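Local coordinates for protein restriction endonuclease R.BpuJI (Bacillus pumilus, PDB 2VLA) that recognises its cognate DNA sequence through the helix-turn-helix recognition domain described here, one part of an endonuclease that probably cleaves DNA, at residues Pro27-Ile32 and Phe77-Glu82; Lys46-Arg51 and Asn67-Ile72; Ser90-Lys95 and Lys107-Lys112. All coordinates share one frame; numbering follows the deposited sequence.

In the fold
The three contacts follow one path inward from the DNA through the recognition domain. Contact 2 is at the interface itself, since helix 62-76 bonds directly to bases and phosphates. Contact 1 lies behind it, its nearest atom about 7 Å from the nucleic acid and its centre 9 Å from that of contact 2; Tyr29 OH joins them through a probable hydrogen bond of 2.8 Å to ND1 of His68. Contact 3 is about 13 Å from the DNA at its nearest atom. It touches contact 1, where Ser90 OG lies 2.7 Å from Gly78 O, but not contact 2, whose centre is 19 Å away. Contact 1 therefore bridges the other two.

Contact 1 of 3, residues Pro27-Ile32 and Phe77-Glu82; sequences PAYANI and FGMFYE
Met79 reaches helix 22-36 with the outer end of its side chain, and its last two atoms divide the work. SD lies 3.7 Å from CB of Tyr29, at the root of the aromatic side chain. CE settles on the next residue of the helix, 3.7 Å from the backbone N of Ala30 and 3.8 Å from Ala30 CB. Measured against the whole ring, SD stands 5.1 Å from the centroid of Tyr29 and 62° off its normal, which makes this an oblique Met-aromatic contact. The methionine chain runs straight through its second torsion and bends only at the end (chi3 79°), turning the methyl onto Ala30 while the sulfur stays beside Tyr29.

Phe77 makes the second aromatic contact. Its CE2 approaches CE2 of Tyr29 at 4.2 Å, coming in at the edge of the tyrosine ring near its plane, and the two side chains cross at about a right angle. No hydrogen bond spans the segments; they meet through apolar contacts alone, with 157 Å² buried between them and all four touching residues buried.

Outside this shell, Leu26 of helix 22-36 touches both Phe77 and Met79, and Phe106 meets the Phe77 ring edge-to-face. The polar end of Tyr29 is satisfied by His68.

Between Phe77 and Met79 the chain leaves helix 62-76 at Gly78, whose positive phi (59°) marks the turn into strand 80-83. Helix 22-36, the short strand 39-40, helices 41-56 and 62-76, then the hairpin of strands 80-83 and 86-89, with 39-40 antiparallel to 86-89, follow the order of a winged helix-turn-helix. In it, this contact packs the first of these helices against the turn that joins the DNA-reading helix to the wing.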
loop_
_atom_site.group_PDB
_atom_site.type_symbol
_atom_site.label_atom_id
_atom_site.label_comp_id
_atom_site.label_asym_id
_atom_site.label_seq_id
_atom_site.Cartn_x
_atom_site.Cartn_y
_atom_site.Cartn_z
ATOM N N PRO A 27 2.308 7.336 16.852
ATOM C CA PRO A 27 3.094 8.328 17.574
ATOM C C PRO A 27 4.421 7.791 18.094
ATOM O O PRO A 27 5.404 8.520 18.123
ATOM C CB PRO A 27 2.179 8.706 18.736
ATOM C CG PRO A 27 0.834 8.433 18.256
ATOM C CD PRO A 27 0.947 7.226 17.390
ATOM N N ALA A 28 4.449 6.540 18.559
ATOM C CA ALA A 28 5.690 5.971 19.032
ATOM C C ALA A 28 6.741 5.886 17.927
ATOM O O ALA A 28 7.875 6.348 18.108
ATOM C CB ALA A 28 5.450 4.596 19.672
ATOM N N TYR A 29 6.371 5.328 16.775
ATOM C CA TYR A 29 7.311 5.228 15.668
ATOM C C TYR A 29 7.865 6.643 15.369
ATOM O O TYR A 29 9.062 6.832 15.195
ATOM C CB TYR A 29 6.636 4.709 14.410
ATOM C CG TYR A 29 6.155 3.272 14.392
ATOM C CD1 TYR A 29 6.808 2.251 15.084
ATOM C CD2 TYR A 29 5.088 2.926 13.589
ATOM C CE1 TYR A 29 6.338 0.922 15.009
ATOM C CE2 TYR A 29 4.643 1.642 13.485
ATOM C CZ TYR A 29 5.264 0.633 14.171
ATOM O OH TYR A 29 4.752 -0.640 14.032
ATOM N N ALA A 30 6.969 7.616 15.255
ATOM C CA ALA A 30 7.356 8.948 14.813
ATOM C C ALA A 30 8.264 9.625 15.835
ATOM O O ALA A 30 9.250 10.269 15.474
ATOM C CB ALA A 30 6.125 9.789 14.564
ATOM N N ASN A 31 7.911 9.510 17.103
ATOM C CA ASN A 31 8.663 10.183 18.160
ATOM C C ASN A 31 9.998 9.536 18.378
ATOM O O ASN A 31 10.984 10.216 18.627
ATOM C CB ASN A 31 7.857 10.239 19.454
ATOM C CG ASN A 31 6.833 11.356 19.441
ATOM O OD1 ASN A 31 7.094 12.444 18.907
ATOM N ND2 ASN A 31 5.675 11.102 19.991
ATOM N N ILE A 32 10.037 8.209 18.291
ATOM C CA ILE A 32 11.305 7.506 18.378
ATOM C C ILE A 32 12.235 7.992 17.261
ATOM O O ILE A 32 13.382 8.371 17.507
ATOM C CB ILE A 32 11.123 5.992 18.281
ATOM C CG1 ILE A 32 10.398 5.474 19.534
ATOM C CG2 ILE A 32 12.499 5.308 18.093
ATOM C CD1 ILE A 32 9.905 4.019 19.434
ATOM N N PHE A 77 5.315 2.253 5.962
ATOM C CA PHE A 77 4.900 3.610 6.311
ATOM C C PHE A 77 5.879 4.701 5.851
ATOM O O PHE A 77 5.567 5.867 5.932
ATOM C CB PHE A 77 4.682 3.760 7.803
ATOM C CG PHE A 77 3.461 3.008 8.352
ATOM C CD1 PHE A 77 2.605 2.301 7.516
ATOM C CD2 PHE A 77 3.181 3.036 9.721
ATOM C CE1 PHE A 77 1.511 1.625 8.049
ATOM C CE2 PHE A 77 2.095 2.378 10.236
ATOM C CZ PHE A 77 1.259 1.667 9.409
ATOM N N GLY A 78 7.073 4.312 5.414
ATOM C CA GLY A 78 8.039 5.277 4.866
ATOM C C GLY A 78 8.422 6.381 5.849
ATOM O O GLY A 78 8.394 7.566 5.496
ATOM N N MET A 79 8.858 5.998 7.048
ATOM C CA MET A 79 9.032 6.954 8.122
ATOM C C MET A 79 10.480 7.409 8.325
ATOM O O MET A 79 10.734 8.357 9.059
ATOM C CB MET A 79 8.454 6.400 9.430
ATOM C CG MET A 79 6.958 6.159 9.348
ATOM S SD MET A 79 6.207 5.661 10.879
ATOM C CE MET A 79 6.106 7.264 11.674
ATOM N N PHE A 80 11.415 6.711 7.710
ATOM C CA PHE A 80 12.821 7.118 7.731
ATOM C C PHE A 80 13.516 6.689 6.448
ATOM O O PHE A 80 12.979 5.920 5.678
ATOM C CB PHE A 80 13.547 6.526 8.965
ATOM C CG PHE A 80 13.616 5.013 8.981
ATOM C CD1 PHE A 80 14.643 4.333 8.336
ATOM C CD2 PHE A 80 12.709 4.277 9.719
ATOM C CE1 PHE A 80 14.739 2.938 8.415
ATOM C CE2 PHE A 80 12.791 2.879 9.768
ATOM C CZ PHE A 80 13.806 2.223 9.124
ATOM N N TYR A 81 14.714 7.218 6.228
ATOM C CA TYR A 81 15.518 6.855 5.065
ATOM C C TYR A 81 16.974 6.999 5.427
ATOM O O TYR A 81 17.308 7.566 6.466
ATOM C CB TYR A 81 15.167 7.729 3.849
ATOM C CG TYR A 81 15.607 9.171 3.976
ATOM C CD1 TYR A 81 14.825 10.099 4.637
ATOM C CD2 TYR A 81 16.803 9.599 3.422
ATOM C CE1 TYR A 81 15.219 11.410 4.752
ATOM C CE2 TYR A 81 17.211 10.902 3.539
ATOM C CZ TYR A 81 16.416 11.807 4.197
ATOM O OH TYR A 81 16.825 13.121 4.307
ATOM N N GLU A 82 17.839 6.453 4.589
ATOM C CA GLU A 82 19.278 6.529 4.814
ATOM C C GLU A 82 19.946 7.372 3.752
ATOM O O GLU A 82 19.581 7.304 2.578
ATOM C CB GLU A 82 19.890 5.134 4.808
ATOM C CG GLU A 82 21.411 5.136 4.682
ATOM C CD GLU A 82 22.006 3.754 4.781
ATOM O OE1 GLU A 82 21.276 2.816 5.174
ATOM O OE2 GLU A 82 23.210 3.602 4.475
#

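Contact 2 of 3, residues Lys46-Arg51 and Asn67-Ile72. With nucleotides of chain B; nucleotides of chain C.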
loop_
_atom_site.group_PDB
_atom_site.type_symbol
_atom_site.label_atom_id
_atom_site.label_comp_id
_atom_site.label_asym_id
_atom_site.label_seq_id
_atom_site.Cartn_x
_atom_site.Cartn_y
_atom_site.Cartn_z
ATOM N N LYS A 46 19.655 -0.189 17.730
ATOM C CA LYS A 46 19.619 -0.427 19.163
ATOM C C LYS A 46 18.635 0.509 19.832
ATOM O O LYS A 46 17.788 0.079 20.627
ATOM C CB LYS A 46 21.017 -0.243 19.770
ATOM C CG LYS A 46 21.044 -0.249 21.299
ATOM N N ASP A 47 18.734 1.790 19.498
ATOM C CA ASP A 47 17.938 2.812 20.148
ATOM C C ASP A 47 16.458 2.709 19.769
ATOM O O ASP A 47 15.574 2.903 20.608
ATOM C CB ASP A 47 18.486 4.195 19.809
ATOM C CG ASP A 47 19.849 4.459 20.453
ATOM O OD1 ASP A 47 20.196 3.758 21.438
ATOM O OD2 ASP A 47 20.567 5.354 19.971
ATOM N N PHE A 48 16.187 2.385 18.513
ATOM C CA PHE A 48 14.815 2.189 18.079
ATOM C C PHE A 48 14.169 1.033 18.851
ATOM O O PHE A 48 13.095 1.179 19.415
ATOM C CB PHE A 48 14.755 1.915 16.574
ATOM C CG PHE A 48 13.367 1.746 16.053
ATOM C CD1 PHE A 48 12.716 0.527 16.166
ATOM C CD2 PHE A 48 12.712 2.806 15.422
ATOM C CE1 PHE A 48 11.434 0.362 15.692
ATOM C CE2 PHE A 48 11.422 2.654 14.957
ATOM C CZ PHE A 48 10.783 1.427 15.082
ATOM N N ASN A 49 14.838 -0.112 18.862
ATOM C CA ASN A 49 14.304 -1.305 19.509
ATOM C C ASN A 49 14.107 -1.104 21.013
ATOM O O ASN A 49 13.118 -1.542 21.576
ATOM C CB ASN A 49 15.236 -2.489 19.290
ATOM C CG ASN A 49 15.121 -3.081 17.905
ATOM O OD1 ASN A 49 14.535 -2.480 17.000
ATOM N ND2 ASN A 49 15.691 -4.277 17.727
ATOM N N ASN A 50 15.061 -0.439 21.654
ATOM C CA ASN A 50 14.972 -0.180 23.087
ATOM C C ASN A 50 13.777 0.689 23.464
ATOM O O ASN A 50 13.196 0.517 24.535
ATOM C CB ASN A 50 16.272 0.448 23.610
ATOM C CG ASN A 50 17.390 -0.575 23.782
ATOM O OD1 ASN A 50 17.142 -1.777 23.849
ATOM N ND2 ASN A 50 18.625 -0.097 23.851
ATOM N N ARG A 51 13.407 1.622 22.586
ATOM C CA ARG A 51 12.218 2.435 22.806
ATOM C C ARG A 51 10.927 1.665 22.468
ATOM O O ARG A 51 9.953 1.713 23.223
ATOM C CB ARG A 51 12.284 3.736 21.987
ATOM C CG ARG A 51 13.326 4.757 22.474
ATOM C CD ARG A 51 12.744 5.782 23.470
ATOM N NE ARG A 51 11.601 6.557 22.941
ATOM C CZ ARG A 51 11.696 7.751 22.334
ATOM N NH1 ARG A 51 12.879 8.324 22.135
ATOM N NH2 ARG A 51 10.598 8.367 21.919
ATOM N N ASN A 67 11.494 -6.477 12.846
ATOM C CA ASN A 67 10.522 -6.493 11.767
ATOM C C ASN A 67 9.628 -5.238 11.796
ATOM O O ASN A 67 9.329 -4.654 10.734
ATOM C CB ASN A 67 9.651 -7.762 11.812
ATOM C CG ASN A 67 10.385 -9.023 11.356
ATOM O OD1 ASN A 67 11.448 -8.972 10.725
ATOM N ND2 ASN A 67 9.757 -10.156 11.586
ATOM N N HIS A 68 9.205 -4.803 12.977
ATOM C CA HIS A 68 8.502 -3.524 13.060
ATOM C C HIS A 68 9.360 -2.416 12.420
ATOM O O HIS A 68 8.865 -1.583 11.637
ATOM C CB HIS A 68 8.182 -3.155 14.516
ATOM C CG HIS A 68 6.893 -3.706 15.016
ATOM N ND1 HIS A 68 5.771 -2.925 15.175
ATOM C CD2 HIS A 68 6.564 -4.945 15.472
ATOM C CE1 HIS A 68 4.804 -3.661 15.698
ATOM N NE2 HIS A 68 5.255 -4.899 15.858
ATOM N N ARG A 69 10.627 -2.368 12.804
ATOM C CA ARG A 69 11.501 -1.295 12.355
ATOM C C ARG A 69 11.645 -1.309 10.851
ATOM O O ARG A 69 11.489 -0.260 10.179
ATOM C CB ARG A 69 12.875 -1.421 12.993
ATOM C CG ARG A 69 13.721 -0.194 12.853
ATOM C CD ARG A 69 15.097 -0.377 13.436
ATOM N NE ARG A 69 15.841 -1.371 12.696
ATOM C CZ ARG A 69 16.110 -2.589 13.139
ATOM N NH1 ARG A 69 15.749 -2.945 14.357
ATOM N NH2 ARG A 69 16.753 -3.457 12.352
ATOM N N THR A 70 11.950 -2.473 10.289
ATOM C CA THR A 70 12.257 -2.517 8.869
ATOM C C THR A 70 11.015 -2.545 8.011
ATOM O O THR A 70 10.931 -1.808 7.023
ATOM C CB THR A 70 13.203 -3.678 8.493
ATOM O OG1 THR A 70 12.518 -4.933 8.599
ATOM C CG2 THR A 70 14.451 -3.668 9.393
ATOM N N GLU A 71 10.041 -3.369 8.373
ATOM C CA GLU A 71 8.879 -3.591 7.519
ATOM C C GLU A 71 7.877 -2.476 7.584
ATOM O O GLU A 71 7.257 -2.130 6.553
ATOM C CB GLU A 71 8.166 -4.886 7.868
ATOM C CG GLU A 71 8.984 -6.161 7.727
ATOM C CD GLU A 71 8.093 -7.401 7.812
ATOM O OE1 GLU A 71 7.272 -7.598 6.894
ATOM O OE2 GLU A 71 8.179 -8.161 8.838
ATOM N N ILE A 72 7.646 -1.945 8.785
ATOM C CA ILE A 72 6.513 -1.039 9.002
ATOM C C ILE A 72 6.990 0.400 9.081
ATOM O O ILE A 72 6.659 1.213 8.227
ATOM C CB ILE A 72 5.652 -1.438 10.256
ATOM C CG1 ILE A 72 5.186 -2.897 10.130
ATOM C CG2 ILE A 72 4.475 -0.493 10.375
ATOM C CD1 ILE A 72 4.316 -3.209 8.880
ATOM P P DC B 5 12.726 -4.965 4.852
ATOM O OP1 DC B 5 13.519 -3.719 4.815
ATOM O OP2 DC B 5 11.793 -5.186 5.965
ATOM O "O5'" DC B 5 12.018 -5.117 3.422
ATOM C "C5'" DC B 5 10.702 -5.592 3.296
ATOM C "C4'" DC B 5 10.661 -6.874 2.516
ATOM O "O4'" DC B 5 11.422 -7.898 3.224
ATOM C "C3'" DC B 5 9.280 -7.458 2.322
ATOM O "O3'" DC B 5 9.258 -8.250 1.133
ATOM C "C2'" DC B 5 9.150 -8.276 3.612
ATOM C "C1'" DC B 5 10.532 -8.920 3.641
ATOM N N1 DC B 5 10.918 -9.439 4.956
ATOM C C2 DC B 5 11.158 -10.808 5.138
ATOM O O2 DC B 5 11.098 -11.571 4.153
ATOM N N3 DC B 5 11.483 -11.258 6.389
ATOM C C4 DC B 5 11.542 -10.415 7.406
ATOM N N4 DC B 5 11.866 -10.905 8.617
ATOM C C5 DC B 5 11.281 -9.037 7.267
ATOM C C6 DC B 5 10.986 -8.590 6.028
ATOM P P DC B 6 7.918 -8.948 0.595
ATOM O OP1 DC B 6 8.084 -9.039 -0.883
ATOM O OP2 DC B 6 6.746 -8.274 1.210
ATOM O "O5'" DC B 6 7.934 -10.397 1.318
ATOM C "C5'" DC B 6 8.736 -11.458 0.782
ATOM C "C4'" DC B 6 8.214 -12.787 1.275
ATOM O "O4'" DC B 6 8.510 -12.936 2.669
ATOM C "C3'" DC B 6 6.712 -12.996 1.134
ATOM O "O3'" DC B 6 6.501 -14.304 0.629
ATOM C "C2'" DC B 6 6.161 -12.794 2.552
ATOM C "C1'" DC B 6 7.312 -13.276 3.393
ATOM N N1 DC B 6 7.484 -12.674 4.703
ATOM C C2 DC B 6 7.661 -13.488 5.843
ATOM O O2 DC B 6 7.492 -14.709 5.759
ATOM N N3 DC B 6 7.973 -12.899 7.012
ATOM C C4 DC B 6 8.084 -11.580 7.108
ATOM N N4 DC B 6 8.386 -11.046 8.306
ATOM C C5 DC B 6 7.900 -10.749 5.964
ATOM C C6 DC B 6 7.635 -11.341 4.807
ATOM P P DC C 5 3.637 -8.192 16.128
ATOM O OP1 DC C 5 3.641 -6.999 16.967
ATOM O OP2 DC C 5 4.404 -8.105 14.865
ATOM O "O5'" DC C 5 4.141 -9.484 16.940
ATOM C "C5'" DC C 5 3.338 -10.120 17.964
ATOM C "C4'" DC C 5 3.734 -11.565 17.967
ATOM O "O4'" DC C 5 3.217 -12.211 16.750
ATOM C "C3'" DC C 5 5.247 -11.776 17.943
ATOM O "O3'" DC C 5 5.556 -12.806 18.906
ATOM C "C2'" DC C 5 5.575 -12.249 16.548
ATOM C "C1'" DC C 5 4.281 -12.840 16.047
ATOM N N1 DC C 5 3.966 -12.582 14.593
ATOM C C2 DC C 5 3.451 -13.622 13.836
ATOM O O2 DC C 5 3.371 -14.769 14.318
ATOM N N3 DC C 5 3.085 -13.396 12.536
ATOM C C4 DC C 5 3.156 -12.162 12.069
ATOM N N4 DC C 5 2.757 -11.959 10.797
ATOM C C5 DC C 5 3.670 -11.097 12.815
ATOM C C6 DC C 5 4.030 -11.318 14.079
#
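One face of the Phe48 ring carries the aliphatic part of Arg69: CG sits 3.5 Å above the ring plane, offset toward the rim, a CH-pi contact. The guanidinium is turned 85° from the ring, so it does not stack; instead its edge meets Asn49. NH1 donates to Asn49 OD1 at 2.9 Å. The acceptor lies in the guanidinium plane, but the bond is bent (131°) and the donor is tilted out of the amide plane. A bend at chi3 carries the guanidinium off the ring to the amide. Asp66, earlier in helix 62-76, accepts with OD1 from Asn49 ND2 and forms a salt bridge with Arg69 NH1. With an alanine in place of this arginine, CG, CD and the guanidinium would go, which would probably open a gap over much of that Phe48 face and leave Asn49 OD1 and Asp66 without the NH1 they share.

At the edge of the His68 ring, NE2 donates almost straight (174°) to OP1 of DC5 of chain C at 2.9 Å. Thr70 OG1 donates to OP2 of DC5 of chain B at 2.7 Å.

Arg69 thus ties helix 62-76 to helix 41-56 through Phe48 and Asn49 while also packing on a phosphate. Asn67 OD1 and Glu71 OE2 accept from N4 of DC5 and DC6 of chain B, and Asn67 ND2 donates to a guanine O6, a pattern consistent with base-specific reading.

Contact 3 of 3, residues Ser90-Lys95 and Lys107-Lys112; sequences SGRTNK and KDICFK
Arg92 dominates this contact, held by Asp108 at an edge and by Ile109 over a face. Its guanidinium grips the carboxylate side-on, with two nitrogens converging on a single oxygen. NE donates to Asp108 OD2 at 2.8 Å (143°), using that oxygen's anti lone pair, whereas NH2 reaches the same OD2 at 3.0 Å from above the carboxylate plane. A bend at chi3 (-71°) in an otherwise extended chain turns this NE and NH2 edge to the acid.

Ile109 supplies the apolar support: its CG1 lies 3.5 Å above the guanidinium plane, over its centre, and 3.6 Å from CZ of Arg92. With one face against a methylene and one edge held in a salt bridge, the group has little freedom to turn. NH1 is hydrogen-bonded to the backbone O of Phe77, and Tyr277 of helix 263-278 adds a cation-pi contact. Lys112 lays CG 4.0 Å from Arg92 NH2, at the edge of the guanidinium, and its NZ stands 4.6 Å from Asp108 OD2.

Ser90, at the N-cap of helix 91-99, accepts from Thr93 N at 3.2 Å through its OG and so caps the start of the helix two residues before the arginine. The short axes run nearly antiparallel, at 158° and 11.8 Å apart. Since helices 91-99 and 102-112 are consecutive, the arrangement is a helical hairpin following the last strand of the wing, with a salt bridge joining its two arms.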
loop_
_atom_site.group_PDB
_atom_site.type_symbol
_atom_site.label_atom_id
_atom_site.label_comp_id
_atom_site.label_asym_id
_atom_site.label_seq_id
_atom_site.Cartn_x
_atom_site.Cartn_y
_atom_site.Cartn_z
ATOM N N SER A 90 11.835 10.839 7.693
ATOM C CA SER A 90 11.346 11.174 6.344
ATOM C C SER A 90 10.471 12.410 6.355
ATOM O O SER A 90 10.029 12.867 7.411
ATOM C CB SER A 90 10.548 10.028 5.769
ATOM O OG SER A 90 9.349 9.860 6.503
ATOM N N GLY A 91 10.186 12.926 5.166
ATOM C CA GLY A 91 9.213 14.012 5.006
ATOM C C GLY A 91 7.849 13.653 5.607
ATOM O O GLY A 91 7.179 14.503 6.196
ATOM N N ARG A 92 7.409 12.416 5.410
ATOM C CA ARG A 92 6.106 12.018 5.909
ATOM C C ARG A 92 6.078 12.050 7.427
ATOM O O ARG A 92 5.109 12.544 8.039
ATOM C CB ARG A 92 5.733 10.624 5.409
ATOM C CG ARG A 92 4.311 10.241 5.742
ATOM C CD ARG A 92 3.916 8.888 5.185
ATOM N NE ARG A 92 3.786 8.932 3.727
ATOM C CZ ARG A 92 4.384 8.090 2.884
ATOM N NH1 ARG A 92 5.184 7.138 3.342
ATOM N NH2 ARG A 92 4.189 8.205 1.585
ATOM N N THR A 93 7.157 11.587 8.040
ATOM C CA THR A 93 7.275 11.649 9.494
ATOM C C THR A 93 7.311 13.097 9.967
ATOM O O THR A 93 6.605 13.463 10.916
ATOM C CB THR A 93 8.522 10.916 9.975
ATOM O OG1 THR A 93 8.361 9.531 9.729
ATOM C CG2 THR A 93 8.764 11.133 11.504
ATOM N N ASN A 94 8.134 13.920 9.302
ATOM C CA ASN A 94 8.275 15.321 9.672
ATOM C C ASN A 94 6.905 16.039 9.661
ATOM O O ASN A 94 6.608 16.838 10.542
ATOM C CB ASN A 94 9.254 16.035 8.729
ATOM C CG ASN A 94 10.720 15.610 8.952
ATOM O OD1 ASN A 94 11.078 15.116 10.028
ATOM N ND2 ASN A 94 11.563 15.818 7.938
ATOM N N LYS A 95 6.092 15.763 8.654
ATOM C CA LYS A 95 4.792 16.408 8.544
ATOM C C LYS A 95 3.866 15.983 9.694
ATOM O O LYS A 95 3.197 16.805 10.300
ATOM C CB LYS A 95 4.151 16.096 7.190
ATOM C CG LYS A 95 2.754 16.650 7.015
ATOM C CD LYS A 95 2.308 16.557 5.536
ATOM C CE LYS A 95 0.869 17.030 5.366
ATOM N NZ LYS A 95 -0.104 16.220 6.153
ATOM N N LYS A 107 -3.547 9.227 3.791
ATOM C CA LYS A 107 -3.857 9.792 2.461
ATOM C C LYS A 107 -2.598 9.827 1.618
ATOM O O LYS A 107 -2.609 9.433 0.451
ATOM C CB LYS A 107 -4.433 11.207 2.586
ATOM C CG LYS A 107 -5.919 11.259 2.936
ATOM C CD LYS A 107 -6.396 12.695 3.154
ATOM C CE LYS A 107 -7.907 12.757 3.473
ATOM N NZ LYS A 107 -8.204 12.593 4.908
ATOM N N ASP A 108 -1.505 10.287 2.214
ATOM C CA ASP A 108 -0.249 10.436 1.494
ATOM C C ASP A 108 0.315 9.076 1.080
ATOM O O ASP A 108 0.793 8.913 -0.040
ATOM C CB ASP A 108 0.764 11.191 2.356
ATOM C CG ASP A 108 2.030 11.548 1.594
ATOM O OD1 ASP A 108 1.954 12.427 0.670
ATOM O OD2 ASP A 108 3.091 10.950 1.881
ATOM N N ILE A 109 0.267 8.100 1.985
ATOM C CA ILE A 109 0.615 6.742 1.640
ATOM C C ILE A 109 -0.193 6.243 0.422
ATOM O O ILE A 109 0.378 5.665 -0.517
ATOM C CB ILE A 109 0.429 5.804 2.861
ATOM C CG1 ILE A 109 1.619 5.994 3.825
ATOM C CG2 ILE A 109 0.266 4.352 2.432
ATOM C CD1 ILE A 109 1.473 5.275 5.207
ATOM N N CYS A 110 -1.496 6.504 0.417
ATOM C CA CYS A 110 -2.358 6.015 -0.648
ATOM C C CYS A 110 -2.039 6.754 -1.945
ATOM O O CYS A 110 -2.057 6.157 -3.033
ATOM C CB CYS A 110 -3.830 6.183 -0.286
ATOM S SG CYS A 110 -4.409 5.032 1.001
ATOM N N PHE A 111 -1.695 8.027 -1.831
ATOM C CA PHE A 111 -1.349 8.842 -3.009
ATOM C C PHE A 111 -0.088 8.332 -3.692
ATOM O O PHE A 111 0.015 8.357 -4.949
ATOM C CB PHE A 111 -1.184 10.280 -2.600
ATOM C CG PHE A 111 -0.943 11.199 -3.767
ATOM C CD1 PHE A 111 -1.994 11.574 -4.622
ATOM C CD2 PHE A 111 0.322 11.616 -4.071
ATOM C CE1 PHE A 111 -1.755 12.375 -5.744
ATOM C CE2 PHE A 111 0.555 12.422 -5.190
ATOM C CZ PHE A 111 -0.503 12.789 -6.012
ATOM N N LYS A 112 0.894 7.927 -2.896
ATOM C CA LYS A 112 2.208 7.532 -3.382
ATOM C C LYS A 112 2.365 6.061 -3.739
ATOM O O LYS A 112 3.288 5.690 -4.466
ATOM C CB LYS A 112 3.278 7.914 -2.367
ATOM C CG LYS A 112 3.407 9.415 -2.159
ATOM C CD LYS A 112 4.465 10.026 -3.025
ATOM C CE LYS A 112 4.781 11.453 -2.582
ATOM N NZ LYS A 112 5.940 11.522 -1.622
#